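Local coordinates for anaphase-promoting complex subunit CUT9 (PDB 2XPI), which serves as a TPR-repeat subunit of the anaphase-promoting complex, the ubiquitin ligase that controls progression through mitosis and G1, at residues Val483-Lys488 with Gln492-His497; Asn500-Val505 with Ala516-Asn521; His524-Leu529 with Ile536-Gln541. All coordinates share one frame; numbering follows the deposited sequence.

In the fold
The three contacts follow one another along four successive helices of TPR 12 and TPR 13. Interactions 1 and 3 each join the two helices within a repeat, whereas interaction 2 joins one repeat to the next; it shares helix 491-507 with interaction 1 and helix 516-528 with interaction 3. All are apolar. Interaction 1 brings alanines together at a CA separation of 5.1 Å between Ala485 and Ala494. Interaction 2 uses a leucine, a threonine methyl and an indole face, and interaction 3 a tyrosine edge and a leucine. Most touching residues of interaction 3 are buried; the other two contacts are partly buried. Residues of all three also meet a neighbouring protein chain.

Interaction 1. Residues Val483-Lys488 with Gln492-His497; sequences VVAFNK and QTAINH
Ala485 and Ala494 face each other across the two helices, their CB methyls 4.1 Å apart and each resting partly on the backbone of the other segment. The CB of Ala485 lies 3.6 Å from the backbone N of Ala494, while the CB of Ala494 lies 3.8 Å from the backbone N of Phe486. With such short side chains the backbones can come close: the Ala485 and Ala494 CA atoms are separated by 5.1 Å, and the axes of 483-487 and 492-497 approach to 7.6 Å while running nearly antiparallel, at 167°.

Two longer side chains flank this methyl pair. Phe486 takes part through its root, its CB lying 3.9 Å from Ala494 CB. Its CG stands anti to the backbone N (chi1 175°), which carries the ring away from 492-497 and onto the side chain of Lys528 in helix 516-528; an apolar side chain of another protein chain also packs on Phe486. These two helices form the antiparallel hairpin of TPR 12, and small residues where its helices lie closest are a familiar feature of tetratricopeptide repeats.

Thr493 divides its two branches between different tasks. Its methyl branch, anti to the backbone N, reaches across the contact and brings CG2 to 4.0 Å from Ala485 CB. The same rotation (chi1 -59°) leaves OG1 beside the backbone N, where it hydrogen-bonds OD1 of Asp490, just before helix 491-507. The bond to Asp490 should hold the threonine in this rotation, with its methyl against Ala485. Ile495 packs on Ala525 of helix 516-528, the helix that also receives the Phe486 ring; Val484, on helix 475-487, packs against Asn461 and Leu464 of helix 457-470.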
loop_
_atom_site.group_PDB
_atom_site.type_symbol
_atom_site.label_atom_id
_atom_site.label_comp_id
_atom_site.label_asym_id
_atom_site.label_seq_id
_atom_site.Cartn_x
_atom_site.Cartn_y
_atom_site.Cartn_z
ATOM N N VAL A 483 -48.411 -21.652 -12.107
ATOM C CA VAL A 483 -48.047 -22.245 -13.384
ATOM C C VAL A 483 -47.817 -23.754 -13.246
ATOM O O VAL A 483 -47.904 -24.507 -14.214
ATOM C CB VAL A 483 -46.794 -21.579 -13.965
ATOM C CG1 VAL A 483 -46.285 -22.357 -15.169
ATOM C CG2 VAL A 483 -47.111 -20.151 -14.356
ATOM N N VAL A 484 -47.542 -24.186 -12.026
ATOM C CA VAL A 484 -47.269 -25.583 -11.748
ATOM C C VAL A 484 -48.585 -26.311 -11.544
ATOM O O VAL A 484 -48.792 -27.386 -12.088
ATOM C CB VAL A 484 -46.304 -25.728 -10.523
ATOM C CG1 VAL A 484 -46.585 -26.972 -9.711
ATOM C CG2 VAL A 484 -44.867 -25.698 -10.989
ATOM N N ALA A 485 -49.491 -25.718 -10.781
ATOM C CA ALA A 485 -50.800 -26.323 -10.594
ATOM C C ALA A 485 -51.518 -26.411 -11.930
ATOM O O ALA A 485 -52.241 -27.346 -12.182
ATOM C CB ALA A 485 -51.613 -25.520 -9.615
ATOM N N PHE A 486 -51.311 -25.422 -12.787
ATOM C CA PHE A 486 -51.904 -25.413 -14.111
ATOM C C PHE A 486 -51.258 -26.477 -14.996
ATOM O O PHE A 486 -51.907 -27.036 -15.871
ATOM C CB PHE A 486 -51.767 -24.015 -14.731
ATOM C CG PHE A 486 -52.246 -23.918 -16.158
ATOM C CD1 PHE A 486 -51.435 -24.322 -17.208
ATOM C CD2 PHE A 486 -53.491 -23.401 -16.452
ATOM C CE1 PHE A 486 -51.870 -24.232 -18.533
ATOM C CE2 PHE A 486 -53.936 -23.301 -17.776
ATOM C CZ PHE A 486 -53.115 -23.718 -18.812
ATOM N N ASN A 487 -49.986 -26.765 -14.769
ATOM C CA ASN A 487 -49.289 -27.771 -15.564
ATOM C C ASN A 487 -49.652 -29.200 -15.178
ATOM O O ASN A 487 -49.787 -30.058 -16.047
ATOM C CB ASN A 487 -47.784 -27.532 -15.562
ATOM C CG ASN A 487 -47.388 -26.467 -16.547
ATOM O OD1 ASN A 487 -47.968 -26.367 -17.626
ATOM N ND2 ASN A 487 -46.416 -25.646 -16.181
ATOM N N LYS A 488 -49.833 -29.449 -13.885
ATOM C CA LYS A 488 -50.678 -30.557 -13.466
ATOM C C LYS A 488 -52.042 -30.100 -13.974
ATOM O O LYS A 488 -52.128 -29.092 -14.670
ATOM C CB LYS A 488 -50.659 -30.686 -11.946
ATOM C CG LYS A 488 -49.354 -30.194 -11.330
ATOM C CD LYS A 488 -48.948 -30.975 -10.081
ATOM C CE LYS A 488 -47.579 -30.524 -9.557
ATOM N NZ LYS A 488 -47.023 -31.421 -8.493
ATOM N N GLN A 492 -58.288 -25.106 -10.427
ATOM C CA GLN A 492 -58.814 -24.404 -9.269
ATOM C C GLN A 492 -57.691 -23.804 -8.435
ATOM O O GLN A 492 -57.687 -22.597 -8.164
ATOM C CB GLN A 492 -59.690 -25.312 -8.416
ATOM C CG GLN A 492 -60.201 -24.635 -7.159
ATOM C CD GLN A 492 -61.013 -23.375 -7.442
ATOM O OE1 GLN A 492 -61.078 -22.898 -8.578
ATOM N NE2 GLN A 492 -61.643 -22.832 -6.401
ATOM N N THR A 493 -56.735 -24.643 -8.045
ATOM C CA THR A 493 -55.561 -24.180 -7.307
ATOM C C THR A 493 -54.773 -23.105 -8.087
ATOM O O THR A 493 -54.445 -22.043 -7.547
ATOM C CB THR A 493 -54.651 -25.358 -6.908
ATOM O OG1 THR A 493 -55.401 -26.275 -6.093
ATOM C CG2 THR A 493 -53.415 -24.871 -6.141
ATOM N N ALA A 494 -54.492 -23.365 -9.362
ATOM C CA ALA A 494 -53.900 -22.335 -10.212
ATOM C C ALA A 494 -54.621 -20.989 -10.092
ATOM O O ALA A 494 -53.978 -19.972 -9.923
ATOM C CB ALA A 494 -53.839 -22.784 -11.663
ATOM N N ILE A 495 -55.951 -20.973 -10.176
ATOM C CA ILE A 495 -56.692 -19.712 -10.097
ATOM C C ILE A 495 -56.474 -19.040 -8.749
ATOM O O ILE A 495 -56.286 -17.821 -8.675
ATOM C CB ILE A 495 -58.200 -19.926 -10.321
ATOM C CG1 ILE A 495 -58.507 -19.985 -11.818
ATOM C CG2 ILE A 495 -59.019 -18.828 -9.650
ATOM C CD1 ILE A 495 -59.703 -20.848 -12.147
ATOM N N ASN A 496 -56.492 -19.835 -7.683
ATOM C CA ASN A 496 -56.293 -19.292 -6.342
ATOM C C ASN A 496 -54.916 -18.650 -6.206
ATOM O O ASN A 496 -54.769 -17.564 -5.644
ATOM C CB ASN A 496 -56.486 -20.378 -5.281
ATOM C CG ASN A 496 -57.879 -21.001 -5.325
ATOM O OD1 ASN A 496 -58.057 -22.157 -4.940
ATOM N ND2 ASN A 496 -58.872 -20.239 -5.791
ATOM N N HIS A 497 -53.906 -19.325 -6.738
ATOM C CA HIS A 497 -52.554 -18.809 -6.683
ATOM C C HIS A 497 -52.401 -17.532 -7.494
ATOM O O HIS A 497 -51.898 -16.535 -6.980
ATOM C CB HIS A 497 -51.554 -19.875 -7.110
ATOM C CG HIS A 497 -51.229 -20.846 -6.021
ATOM N ND1 HIS A 497 -50.953 -22.175 -6.261
ATOM C CD2 HIS A 497 -51.138 -20.678 -4.679
ATOM C CE1 HIS A 497 -50.701 -22.783 -5.114
ATOM N NE2 HIS A 497 -50.802 -21.897 -4.140
#

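Interaction 2. Residues Asn500-Val505 with Ala516-Asn521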
loop_
_atom_site.group_PDB
_atom_site.type_symbol
_atom_site.label_atom_id
_atom_site.label_comp_id
_atom_site.label_asym_id
_atom_site.label_seq_id
_atom_site.Cartn_x
_atom_site.Cartn_y
_atom_site.Cartn_z
ATOM N N ASN A 500 -54.003 -14.575 -5.866
ATOM C CA ASN A 500 -53.264 -14.087 -4.712
ATOM C C ASN A 500 -51.989 -13.343 -5.058
ATOM O O ASN A 500 -51.586 -12.443 -4.328
ATOM C CB ASN A 500 -52.999 -15.208 -3.721
ATOM C CG ASN A 500 -53.867 -15.090 -2.503
ATOM O OD1 ASN A 500 -54.974 -15.626 -2.456
ATOM N ND2 ASN A 500 -53.393 -14.339 -1.517
ATOM N N ALA A 501 -51.352 -13.718 -6.162
ATOM C CA ALA A 501 -50.248 -12.932 -6.687
ATOM C C ALA A 501 -50.769 -11.523 -6.936
ATOM O O ALA A 501 -50.226 -10.557 -6.418
ATOM C CB ALA A 501 -49.730 -13.533 -7.982
ATOM N N LEU A 502 -51.843 -11.425 -7.725
ATOM C CA LEU A 502 -52.498 -10.150 -8.038
ATOM C C LEU A 502 -52.851 -9.328 -6.805
ATOM O O LEU A 502 -52.603 -8.119 -6.769
ATOM C CB LEU A 502 -53.752 -10.381 -8.872
ATOM C CG LEU A 502 -53.553 -10.503 -10.386
ATOM C CD1 LEU A 502 -52.083 -10.312 -10.804
ATOM C CD2 LEU A 502 -54.140 -11.820 -10.924
ATOM N N LEU A 503 -53.434 -9.971 -5.798
ATOM C CA LEU A 503 -53.709 -9.273 -4.553
ATOM C C LEU A 503 -52.408 -8.766 -3.954
ATOM O O LEU A 503 -52.312 -7.602 -3.576
ATOM C CB LEU A 503 -54.438 -10.166 -3.555
ATOM C CG LEU A 503 -55.809 -10.690 -3.988
ATOM C CD1 LEU A 503 -56.705 -10.809 -2.775
ATOM C CD2 LEU A 503 -56.442 -9.791 -5.031
ATOM N N LEU A 504 -51.407 -9.640 -3.890
ATOM C CA LEU A 504 -50.089 -9.279 -3.364
ATOM C C LEU A 504 -49.487 -8.070 -4.064
ATOM O O LEU A 504 -49.071 -7.123 -3.412
ATOM C CB LEU A 504 -49.116 -10.447 -3.476
ATOM C CG LEU A 504 -48.720 -11.129 -2.175
ATOM C CD1 LEU A 504 -49.076 -10.261 -0.976
ATOM C CD2 LEU A 504 -49.380 -12.483 -2.071
ATOM N N VAL A 505 -49.429 -8.122 -5.391
ATOM C CA VAL A 505 -48.867 -7.050 -6.205
ATOM C C VAL A 505 -49.488 -5.678 -5.952
ATOM O O VAL A 505 -48.825 -4.654 -6.108
ATOM C CB VAL A 505 -48.991 -7.375 -7.702
ATOM C CG1 VAL A 505 -48.768 -6.135 -8.549
ATOM C CG2 VAL A 505 -48.006 -8.445 -8.075
ATOM N N ALA A 516 -48.553 -8.636 -16.478
ATOM C CA ALA A 516 -49.509 -8.952 -17.519
ATOM C C ALA A 516 -49.535 -10.468 -17.712
ATOM O O ALA A 516 -50.557 -11.044 -18.092
ATOM C CB ALA A 516 -49.141 -8.246 -18.806
ATOM N N ALA A 517 -48.410 -11.120 -17.433
ATOM C CA ALA A 517 -48.313 -12.556 -17.629
ATOM C C ALA A 517 -49.167 -13.299 -16.604
ATOM O O ALA A 517 -49.771 -14.329 -16.914
ATOM C CB ALA A 517 -46.879 -13.002 -17.555
ATOM N N THR A 518 -49.226 -12.772 -15.386
ATOM C CA THR A 518 -50.084 -13.357 -14.358
ATOM C C THR A 518 -51.571 -13.223 -14.713
ATOM O O THR A 518 -52.325 -14.184 -14.596
ATOM C CB THR A 518 -49.787 -12.760 -12.970
ATOM O OG1 THR A 518 -48.441 -13.072 -12.627
ATOM C CG2 THR A 518 -50.694 -13.339 -11.910
ATOM N N TRP A 519 -51.978 -12.038 -15.162
ATOM C CA TRP A 519 -53.351 -11.807 -15.595
ATOM C C TRP A 519 -53.723 -12.771 -16.709
ATOM O O TRP A 519 -54.745 -13.447 -16.646
ATOM C CB TRP A 519 -53.516 -10.378 -16.093
ATOM C CG TRP A 519 -53.788 -9.399 -15.012
ATOM C CD1 TRP A 519 -52.946 -8.428 -14.554
ATOM C CD2 TRP A 519 -54.986 -9.299 -14.228
ATOM N NE1 TRP A 519 -53.552 -7.721 -13.542
ATOM C CE2 TRP A 519 -54.807 -8.230 -13.329
ATOM C CE3 TRP A 519 -56.198 -10.002 -14.210
ATOM C CZ2 TRP A 519 -55.792 -7.851 -12.408
ATOM C CZ3 TRP A 519 -57.184 -9.616 -13.298
ATOM C CH2 TRP A 519 -56.968 -8.552 -12.409
ATOM N N ALA A 520 -52.882 -12.835 -17.735
ATOM C CA ALA A 520 -53.125 -13.769 -18.820
ATOM C C ALA A 520 -53.097 -15.181 -18.258
ATOM O O ALA A 520 -53.925 -15.994 -18.638
ATOM C CB ALA A 520 -52.116 -13.598 -19.925
ATOM N N ASN A 521 -52.178 -15.472 -17.337
ATOM C CA ASN A 521 -52.189 -16.781 -16.684
ATOM C C ASN A 521 -53.553 -17.108 -16.070
ATOM O O ASN A 521 -54.108 -18.180 -16.287
ATOM C CB ASN A 521 -51.100 -16.898 -15.605
ATOM C CG ASN A 521 -49.701 -17.015 -16.186
ATOM O OD1 ASN A 521 -49.525 -17.184 -17.394
ATOM N ND2 ASN A 521 -48.694 -16.927 -15.324
#
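The indole of Trp519 carries Leu502 over one face: Leu502 CG stands 3.9 Å above the ring plane, offset toward the rim. Measured to the centroid of the six-membered ring the separation of that CG is 4.1 Å, and the approach is 19° off the ring normal, as expected for a CH-pi contact. The leucine's CD1 comes within 4.0 Å of NE1 of Trp519 at the pyrrole side. Gln541 of helix 532-545 packs over the opposite face through its CG, so the indole is sandwiched between aliphatic groups. Trp519 CG is anti to its own carbonyl carbon (chi1 -85°), a rotation that brings the indole round toward 500-505.

The two helices belong to different repeats: helix 491-507 closes TPR 12 and helix 516-528 opens TPR 13, stacking one repeat on the next. The axes of the segments 500-505 and 516-521 come to 10.2 Å, with a crossing angle of -148°, and side chains fill the interval. Leu502 and Thr518 meet tip to tip, with CD1 of Leu502 3.5 Å from CG2 of Thr518; the CB of Ala501 adds a further contact, 4.0 Å from the same threonine methyl. Replacing Leu502 with an alanine would probably uncover one indole face and open a gap beside the Thr518 methyl, leaving Trp519 less restrained.

Beyond the interface, both polar atoms of the Asn521 amide hydrogen-bond backbone of another protein chain, consistent with the hcn1 binding assigned to TPR repeats 10-13.

Interaction 3. Residues His524-Leu529 with Ile536-Gln541; sequences HAYRKL and IDALNQ
Tyr526 meets Ala538 through the edge of its ring, and its side chain can be traced outward from helix 516-528. The bond to CB points toward 536-541, but CB itself stays short of that segment. CG then stands anti to the carbonyl carbon (chi1 -79°), which lays the CD1-CE1 edge along Ala538. CD1 lies 4.3 Å from the CB of Ala538, which sits near the ring plane. On the other flank, CD2 packs on Ile495 of helix 491-507, so the ring is wedged between that helix and helix 532-545. At the tip, OH hydrogen-bonds OE1 of Gln499, tying the tyrosine to the preceding repeat.

Leu539 makes the broader contact, although its nearest approach is 4.5 Å, from CD2 to the backbone N of His524; its CD1 packs near the backbone O of Ala520. The first bond of the His524 side chain points away from 536-541, but the rest turns back, so that the residue is still partly covered by that segment. The edge of its imidazole faces CZ of Arg527, in plane. Arg527 NH2 forms a salt bridge with an acidic side chain of another protein chain.

With the nearest CA atoms, those of His524 and Leu539, 7.6 Å apart, larger side chains span this helix pair, the two-helix hairpin of TPR 13 in a tetratricopeptide-repeat superhelix.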
loop_
_atom_site.group_PDB
_atom_site.type_symbol
_atom_site.label_atom_id
_atom_site.label_comp_id
_atom_site.label_asym_id
_atom_site.label_seq_id
_atom_site.Cartn_x
_atom_site.Cartn_y
_atom_site.Cartn_z
ATOM N N HIS A 524 -55.905 -18.043 -18.628
ATOM C CA HIS A 524 -55.696 -19.390 -19.171
ATOM C C HIS A 524 -56.265 -20.466 -18.250
ATOM O O HIS A 524 -56.761 -21.486 -18.710
ATOM C CB HIS A 524 -54.211 -19.661 -19.424
ATOM C CG HIS A 524 -53.720 -19.163 -20.746
ATOM N ND1 HIS A 524 -52.821 -18.126 -20.864
ATOM C CD2 HIS A 524 -54.009 -19.552 -22.007
ATOM C CE1 HIS A 524 -52.574 -17.899 -22.139
ATOM N NE2 HIS A 524 -53.279 -18.756 -22.856
ATOM N N ALA A 525 -56.182 -20.245 -16.943
ATOM C CA ALA A 525 -56.817 -21.145 -15.996
ATOM C C ALA A 525 -58.326 -21.137 -16.216
ATOM O O ALA A 525 -58.974 -22.166 -16.146
ATOM C CB ALA A 525 -56.481 -20.741 -14.568
ATOM N N TYR A 526 -58.877 -19.967 -16.503
ATOM C CA TYR A 526 -60.315 -19.801 -16.677
ATOM C C TYR A 526 -60.853 -20.463 -17.940
ATOM O O TYR A 526 -61.943 -21.029 -17.914
ATOM C CB TYR A 526 -60.688 -18.321 -16.701
ATOM C CG TYR A 526 -60.777 -17.616 -15.356
ATOM C CD1 TYR A 526 -60.470 -16.260 -15.252
ATOM C CD2 TYR A 526 -61.196 -18.284 -14.207
ATOM C CE1 TYR A 526 -60.561 -15.589 -14.052
ATOM C CE2 TYR A 526 -61.299 -17.611 -12.986
ATOM C CZ TYR A 526 -60.972 -16.257 -12.921
ATOM O OH TYR A 526 -61.041 -15.553 -11.728
ATOM N N ARG A 527 -60.134 -20.380 -19.057
ATOM C CA ARG A 527 -60.638 -21.050 -20.255
ATOM C C ARG A 527 -60.599 -22.557 -20.073
ATOM O O ARG A 527 -61.401 -23.280 -20.658
ATOM C CB ARG A 527 -59.888 -20.647 -21.519
ATOM C CG ARG A 527 -58.402 -20.633 -21.365
ATOM C CD ARG A 527 -57.735 -20.351 -22.696
ATOM N NE ARG A 527 -57.550 -21.578 -23.457
ATOM C CZ ARG A 527 -56.506 -22.389 -23.313
ATOM N NH1 ARG A 527 -55.548 -22.101 -22.432
ATOM N NH2 ARG A 527 -56.425 -23.496 -24.047
ATOM N N LYS A 528 -59.660 -23.028 -19.258
ATOM C CA LYS A 528 -59.561 -24.448 -18.946
ATOM C C LYS A 528 -60.799 -24.907 -18.201
ATOM O O LYS A 528 -61.322 -25.974 -18.474
ATOM C CB LYS A 528 -58.330 -24.723 -18.099
ATOM C CG LYS A 528 -57.038 -24.718 -18.879
ATOM C CD LYS A 528 -56.864 -26.004 -19.663
ATOM C CE LYS A 528 -56.373 -25.671 -21.039
ATOM N NZ LYS A 528 -57.208 -24.538 -21.563
ATOM N N LEU A 529 -61.255 -24.102 -17.249
ATOM C CA LEU A 529 -62.487 -24.394 -16.545
ATOM C C LEU A 529 -63.687 -23.941 -17.361
ATOM O O LEU A 529 -64.802 -23.905 -16.855
ATOM C CB LEU A 529 -62.512 -23.710 -15.188
ATOM C CG LEU A 529 -61.611 -24.301 -14.116
ATOM C CD1 LEU A 529 -61.829 -23.571 -12.808
ATOM C CD2 LEU A 529 -61.902 -25.773 -13.959
ATOM N N ILE A 536 -62.002 -13.830 -20.677
ATOM C CA ILE A 536 -61.870 -12.675 -21.528
ATOM C C ILE A 536 -61.398 -11.517 -20.665
ATOM O O ILE A 536 -60.414 -10.848 -20.984
ATOM C CB ILE A 536 -63.201 -12.300 -22.200
ATOM C CG1 ILE A 536 -63.501 -13.240 -23.369
ATOM C CG2 ILE A 536 -63.148 -10.875 -22.713
ATOM C CD1 ILE A 536 -62.388 -13.310 -24.386
ATOM N N ASP A 537 -62.092 -11.291 -19.556
ATOM C CA ASP A 537 -61.770 -10.163 -18.720
ATOM C C ASP A 537 -60.300 -10.183 -18.267
ATOM O O ASP A 537 -59.627 -9.137 -18.284
ATOM C CB ASP A 537 -62.696 -10.084 -17.517
ATOM C CG ASP A 537 -62.362 -8.909 -16.618
ATOM O OD1 ASP A 537 -62.658 -7.755 -17.023
ATOM O OD2 ASP A 537 -61.786 -9.127 -15.525
ATOM N N ALA A 538 -59.810 -11.361 -17.866
ATOM C CA ALA A 538 -58.431 -11.505 -17.390
ATOM C C ALA A 538 -57.407 -11.408 -18.514
ATOM O O ALA A 538 -56.373 -10.763 -18.354
ATOM C CB ALA A 538 -58.249 -12.801 -16.633
ATOM N N LEU A 539 -57.690 -12.055 -19.643
ATOM C CA LEU A 539 -56.799 -12.014 -20.797
ATOM C C LEU A 539 -56.625 -10.589 -21.227
ATOM O O LEU A 539 -55.552 -10.200 -21.679
ATOM C CB LEU A 539 -57.371 -12.792 -21.990
ATOM C CG LEU A 539 -57.023 -14.268 -22.160
ATOM C CD1 LEU A 539 -55.564 -14.524 -21.789
ATOM C CD2 LEU A 539 -57.926 -15.078 -21.307
ATOM N N ASN A 540 -57.710 -9.829 -21.110
ATOM C CA ASN A 540 -57.757 -8.443 -21.537
ATOM C C ASN A 540 -56.851 -7.589 -20.690
ATOM O O ASN A 540 -56.158 -6.698 -21.191
ATOM C CB ASN A 540 -59.184 -7.894 -21.426
ATOM C CG ASN A 540 -60.049 -8.291 -22.597
ATOM O OD1 ASN A 540 -59.590 -8.973 -23.509
ATOM N ND2 ASN A 540 -61.312 -7.864 -22.583
ATOM N N GLN A 541 -56.896 -7.850 -19.388
ATOM C CA GLN A 541 -56.143 -7.075 -18.433
ATOM C C GLN A 541 -54.673 -7.449 -18.632
ATOM O O GLN A 541 -53.776 -6.638 -18.414
ATOM C CB GLN A 541 -56.648 -7.361 -17.019
ATOM C CG GLN A 541 -55.877 -6.651 -15.919
ATOM C CD GLN A 541 -56.336 -5.223 -15.727
ATOM O OE1 GLN A 541 -57.515 -4.918 -15.944
ATOM N NE2 GLN A 541 -55.411 -4.335 -15.327
#